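PDB 3WQB: aeromonas extracellular serine protease, which cleaves peptide bonds after paired basic residues, one of them lysine, as a calcium-binding, secreted subtilisin-like serine protease of the furin subfamily. Local coordinates for residues A[54-62]-A[416-424]. The protein carries 1 engineered substitution. Residues are numbered along the deposited sequence; the frame is centred on the assembly and turned at random.
Sequences GNDLNLWWA and LIDVNKALE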
ATOM      1  N   GLY A  54     -16.891  19.611  -2.446  1.00 13.86           N
ATOM      2  CA  GLY A  54     -15.612  20.001  -1.841  1.00 13.52           C
ATOM      3  C   GLY A  54     -14.681  18.842  -1.532  1.00 12.97           C
ATOM      4  O   GLY A  54     -13.485  19.039  -1.314  1.00 12.90           O
ATOM      5  N   ASN A  55     -15.233  17.635  -1.514  1.00 12.39           N
ATOM      6  CA  ASN A  55     -14.475  16.430  -1.192  1.00 11.78           C
ATOM      7  C   ASN A  55     -13.800  15.859  -2.438  1.00 11.60           C
ATOM      8  O   ASN A  55     -14.329  14.994  -3.129  1.00 11.30           O
ATOM      9  CB  ASN A  55     -15.393  15.431  -0.491  1.00 12.23           C
ATOM     10  CG  ASN A  55     -15.852  15.943   0.852  1.00 12.95           C
ATOM     11  OD1 ASN A  55     -17.037  16.231   1.060  1.00 15.86           O
ATOM     12  ND2 ASN A  55     -14.912  16.080   1.772  1.00 12.42           N
ATOM     13  N   ASP A  56     -12.620  16.401  -2.710  1.00 10.90           N
ATOM     14  CA  ASP A  56     -11.874  16.152  -3.935  1.00 10.83           C
ATOM     15  C   ASP A  56     -10.402  16.454  -3.655  1.00 10.27           C
ATOM     16  O   ASP A  56     -10.025  16.676  -2.502  1.00 10.40           O
ATOM     17  CB  ASP A  56     -12.436  17.021  -5.074  1.00 11.26           C
ATOM     18  CG  ASP A  56     -12.551  18.492  -4.692  1.00 11.44           C
ATOM     19  OD1 ASP A  56     -11.598  19.026  -4.087  1.00 11.23           O
ATOM     20  OD2 ASP A  56     -13.590  19.114  -5.007  1.00 12.62           O
ATOM     21  N   LEU A  57      -9.577  16.500  -4.698  1.00 10.44           N
ATOM     22  CA  LEU A  57      -8.146  16.739  -4.516  1.00 10.71           C
ATOM     23  C   LEU A  57      -7.767  18.218  -4.420  1.00 10.39           C
ATOM     24  O   LEU A  57      -6.579  18.554  -4.305  1.00 10.52           O
ATOM     25  CB  LEU A  57      -7.344  16.050  -5.616  1.00 11.09           C
ATOM     26  CG  LEU A  57      -7.530  14.536  -5.668  1.00 10.60           C
ATOM     27  CD1 LEU A  57      -6.960  13.986  -6.967  1.00 11.78           C
ATOM     28  CD2 LEU A  57      -6.896  13.842  -4.457  1.00 11.58           C
ATOM     29  N   ASN A  58      -8.774  19.096  -4.478  1.00 10.76           N
ATOM     30  CA  ASN A  58      -8.598  20.558  -4.482  1.00 10.73           C
ATOM     31  C   ASN A  58      -7.434  20.982  -5.356  1.00 10.75           C
ATOM     32  O   ASN A  58      -6.456  21.573  -4.890  1.00 11.30           O
ATOM     33  CB  ASN A  58      -8.502  21.165  -3.069  1.00 11.15           C
ATOM     34  CG  ASN A  58      -8.859  22.650  -3.060  1.00 11.31           C
ATOM     35  OD1 ASN A  58      -9.789  23.079  -3.742  1.00 11.93           O
ATOM     36  ND2 ASN A  58      -8.114  23.433  -2.303  1.00 11.91           N
ATOM     37  N   LEU A  59      -7.546  20.651  -6.642  1.00 10.26           N
ATOM     38  CA  LEU A  59      -6.464  20.876  -7.599  1.00 10.24           C
ATOM     39  C   LEU A  59      -6.842  21.903  -8.662  1.00 10.17           C
ATOM     40  O   LEU A  59      -6.072  22.140  -9.597  1.00 10.79           O
ATOM     41  CB  LEU A  59      -6.042  19.561  -8.268  1.00 10.46           C
ATOM     42  CG  LEU A  59      -7.121  18.691  -8.920  1.00 10.30           C
ATOM     43  CD1 LEU A  59      -7.803  19.368 -10.097  1.00 11.76           C
ATOM     44  CD2 LEU A  59      -6.501  17.371  -9.349  1.00 10.39           C
ATOM     45  N   TRP A  60      -8.003  22.538  -8.507  1.00 10.47           N
ATOM     46  CA  TRP A  60      -8.495  23.453  -9.543  1.00 10.86           C
ATOM     47  C   TRP A  60      -7.534  24.615  -9.854  1.00 10.85           C
ATOM     48  O   TRP A  60      -7.437  25.047 -10.998  1.00 11.35           O
ATOM     49  CB  TRP A  60      -9.891  23.958  -9.190  1.00 10.86           C
ATOM     50  CG  TRP A  60      -9.969  24.775  -7.937  1.00 11.35           C
ATOM     51  CD1 TRP A  60     -10.297  24.336  -6.686  1.00 11.04           C
ATOM     52  CD2 TRP A  60      -9.729  26.185  -7.820  1.00 11.78           C
ATOM     53  NE1 TRP A  60     -10.272  25.384  -5.794  1.00 11.50           N
ATOM     54  CE2 TRP A  60      -9.923  26.528  -6.464  1.00 11.87           C
ATOM     55  CE3 TRP A  60      -9.355  27.188  -8.729  1.00 12.12           C
ATOM     56  CZ2 TRP A  60      -9.771  27.836  -5.996  1.00 12.71           C
ATOM     57  CZ3 TRP A  60      -9.196  28.491  -8.258  1.00 13.12           C
ATOM     58  CH2 TRP A  60      -9.399  28.799  -6.905  1.00 13.25           C
ATOM     59  N   TRP A  61      -6.829  25.116  -8.843  1.00 10.94           N
ATOM     60  CA  TRP A  61      -5.922  26.237  -9.033  1.00 11.49           C
ATOM     61  C   TRP A  61      -4.667  25.790  -9.760  1.00 11.71           C
ATOM     62  O   TRP A  61      -4.139  26.530 -10.583  1.00 12.34           O
ATOM     63  CB  TRP A  61      -5.624  26.917  -7.698  1.00 12.12           C
ATOM     64  CG  TRP A  61      -4.752  28.139  -7.767  1.00 12.80           C
ATOM     65  CD1 TRP A  61      -5.160  29.446  -7.836  1.00 13.60           C
ATOM     66  CD2 TRP A  61      -3.319  28.169  -7.722  1.00 13.82           C
ATOM     67  NE1 TRP A  61      -4.064  30.282  -7.849  1.00 14.42           N
ATOM     68  CE2 TRP A  61      -2.924  29.526  -7.773  1.00 15.13           C
ATOM     69  CE3 TRP A  61      -2.328  27.178  -7.649  1.00 13.78           C
ATOM     70  CZ2 TRP A  61      -1.579  29.917  -7.766  1.00 15.60           C
ATOM     71  CZ3 TRP A  61      -0.991  27.566  -7.632  1.00 14.21           C
ATOM     72  CH2 TRP A  61      -0.630  28.925  -7.684  1.00 15.33           C
ATOM     73  N   ALA A  62      -4.191  24.574  -9.485  1.00 11.65           N
ATOM     74  CA  ALA A  62      -3.134  24.000 -10.314  1.00 11.99           C
ATOM     75  C   ALA A  62      -3.557  23.973 -11.789  1.00 11.86           C
ATOM     76  O   ALA A  62      -2.836  24.454 -12.663  1.00 12.47           O
ATOM     77  CB  ALA A  62      -2.752  22.616  -9.833  1.00 12.15           C
ATOM     78  N   LEU A 416      -6.852  14.576   3.820  1.00  8.82           N
ATOM     79  CA  LEU A 416      -7.129  14.512   2.396  1.00  9.38           C
ATOM     80  C   LEU A 416      -6.239  15.484   1.626  1.00  9.26           C
ATOM     81  O   LEU A 416      -6.127  16.657   1.978  1.00 10.40           O
ATOM     82  CB  LEU A 416      -8.602  14.825   2.141  1.00  9.41           C
ATOM     83  CG  LEU A 416      -9.070  15.035   0.701  1.00  9.55           C
ATOM     84  CD1 LEU A 416      -8.876  13.779  -0.130  1.00 10.07           C
ATOM     85  CD2 LEU A 416     -10.517  15.503   0.667  1.00 12.14           C
ATOM     86  N   ILE A 417      -5.620  14.988   0.564  1.00  9.14           N
ATOM     87  CA  ILE A 417      -4.780  15.822  -0.297  1.00  9.63           C
ATOM     88  C   ILE A 417      -5.471  17.134  -0.677  1.00  9.61           C
ATOM     89  O   ILE A 417      -6.643  17.143  -1.071  1.00 10.36           O
ATOM     90  CB  ILE A 417      -4.393  15.056  -1.559  1.00  9.70           C
ATOM     91  CG1 ILE A 417      -3.452  13.903  -1.189  1.00 10.96           C
ATOM     92  CG2 ILE A 417      -3.749  15.984  -2.587  1.00 11.67           C
ATOM     93  CD1 ILE A 417      -3.085  12.997  -2.356  1.00 12.83           C
ATOM     94  N   ASP A 418      -4.729  18.232  -0.559  1.00  9.85           N
ATOM     95  CA  ASP A 418      -5.181  19.552  -0.993  1.00  9.96           C
ATOM     96  C   ASP A 418      -4.069  20.098  -1.874  1.00  9.94           C
ATOM     97  O   ASP A 418      -3.103  20.679  -1.387  1.00 10.68           O
ATOM     98  CB  ASP A 418      -5.413  20.451   0.225  1.00 10.98           C
ATOM     99  CG  ASP A 418      -5.949  21.833  -0.132  1.00 12.96           C
ATOM    100  OD1 ASP A 418      -5.778  22.285  -1.288  1.00 14.38           O
ATOM    101  OD2 ASP A 418      -6.508  22.485   0.783  1.00 15.33           O
ATOM    102  N   VAL A 419      -4.187  19.888  -3.181  1.00 10.20           N
ATOM    103  CA  VAL A 419      -3.105  20.254  -4.099  1.00 10.71           C
ATOM    104  C   VAL A 419      -2.865  21.764  -4.118  1.00 10.80           C
ATOM    105  O   VAL A 419      -1.708  22.220  -4.131  1.00 11.27           O
ATOM    106  CB  VAL A 419      -3.389  19.743  -5.534  1.00 10.87           C
ATOM    107  CG1 VAL A 419      -2.451  20.408  -6.551  1.00 12.56           C
ATOM    108  CG2 VAL A 419      -3.264  18.224  -5.595  1.00 11.58           C
ATOM    109  N   ASN A 420      -3.942  22.545  -4.140  1.00 10.72           N
ATOM    110  CA  ASN A 420      -3.797  23.996  -4.181  1.00 10.75           C
ATOM    111  C   ASN A 420      -3.016  24.513  -2.980  1.00 10.92           C
ATOM    112  O   ASN A 420      -2.128  25.361  -3.139  1.00 11.19           O
ATOM    113  CB  ASN A 420      -5.162  24.675  -4.179  1.00 10.76           C
ATOM    114  CG  ASN A 420      -5.969  24.417  -5.429  1.00 10.80           C
ATOM    115  OD1 ASN A 420      -5.468  23.937  -6.449  1.00 11.00           O
ATOM    116  ND2 ASN A 420      -7.247  24.752  -5.351  1.00 11.00           N
ATOM    117  N   LYS A 421      -3.339  24.005  -1.790  1.00 11.24           N
ATOM    118  CA  LYS A 421      -2.665  24.461  -0.575  1.00 11.21           C
ATOM    119  C   LYS A 421      -1.219  23.969  -0.532  1.00 11.21           C
ATOM    120  O   LYS A 421      -0.326  24.702  -0.108  1.00 11.80           O
ATOM    121  CB  LYS A 421      -3.432  24.045   0.679  1.00 11.35           C
ATOM    122  CG  LYS A 421      -2.921  24.686   1.963  1.00 12.68           C
ATOM    123  CD  LYS A 421      -3.824  24.361   3.138  1.00 16.36           C
ATOM    124  CE  LYS A 421      -3.218  24.901   4.423  1.00 18.83           C
ATOM    125  NZ  LYS A 421      -4.110  24.664   5.582  1.00 21.05           N
ATOM    126  N   ALA A 422      -0.977  22.748  -1.010  1.00 11.08           N
ATOM    127  CA  ALA A 422       0.390  22.253  -1.114  1.00 11.15           C
ATOM    128  C   ALA A 422       1.224  23.170  -2.000  1.00 11.41           C
ATOM    129  O   ALA A 422       2.372  23.473  -1.683  1.00 11.41           O
ATOM    130  CB  ALA A 422       0.411  20.809  -1.630  1.00 11.26           C
ATOM    131  N   LEU A 423       0.636  23.620  -3.108  1.00 11.75           N
ATOM    132  CA  LEU A 423       1.322  24.557  -4.005  1.00 12.09           C
ATOM    133  C   LEU A 423       1.553  25.927  -3.379  1.00 12.39           C
ATOM    134  O   LEU A 423       2.582  26.545  -3.622  1.00 12.65           O
ATOM    135  CB  LEU A 423       0.570  24.701  -5.326  1.00 11.87           C
ATOM    136  CG  LEU A 423       0.645  23.490  -6.252  1.00 11.89           C
ATOM    137  CD1 LEU A 423      -0.420  23.603  -7.330  1.00 13.57           C
ATOM    138  CD2 LEU A 423       2.026  23.368  -6.863  1.00 12.32           C
ATOM    139  N   GLU A 424       0.599  26.402  -2.589  1.00 12.67           N
ATOM    140  CA  GLU A 424       0.780  27.643  -1.837  1.00 13.39           C
ATOM    141  C   GLU A 424       1.967  27.532  -0.882  1.00 13.82           C
ATOM    142  O   GLU A 424       2.800  28.430  -0.799  1.00 14.64           O
ATOM    143  CB  GLU A 424      -0.490  27.980  -1.059  1.00 13.78           C
ATOM    144  CG  GLU A 424      -0.456  29.312  -0.341  1.00 16.57           C
ATOM    145  CD  GLU A 424      -1.774  29.620   0.320  1.00 20.23           C
ATOM    146  OE1 GLU A 424      -2.021  29.093   1.423  1.00 23.57           O
ATOM    147  OE2 GLU A 424      -2.573  30.374  -0.271  1.00 23.61           O
TER
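Asp418 OD1 is gripped from opposite faces of its carboxylate plane. On one face Asn58 ND2 donates to Asp418 OD1 at 2.8 Å, with the acceptor close to the amide plane. On the other, Lys421 N donates to Asp418 OD1 at 3.0 Å, so the N-cap residue Asp418 caps helix 419-426 with its side chain. Two other early amides of this helix point into the loop 54-59. Val419 N donates almost straight (176°) to Leu57 O, and Asn420 N meets Asn58 O at 2.8 Å. CG of Asn420 lies opposite its carbonyl carbon (chi1 -66°), which turns the amide toward the start of helix 60-64. Asn420 OD1 accepts from Trp61 N at 3.0 Å and, weakly, from Ala62 N. The amide stands upright on the Trp60 ring (89° between planes), with Asn420 ND2 over the face near NE1. Ile16 O accepts from both Asn58 ND2 and Asn420 ND2, and Gly17 O from Trp60 NE1. Beside these polar bonds, Ala62 CB packs on Leu423 CD1 at 3.6 Å. The contact joins two helix starts, probably both of the subtilisin domain. Val419 and Leu423 also pack against helix 335-352, while Leu57 and Ile417 touch edge strand 277-282 of the parallel sheet.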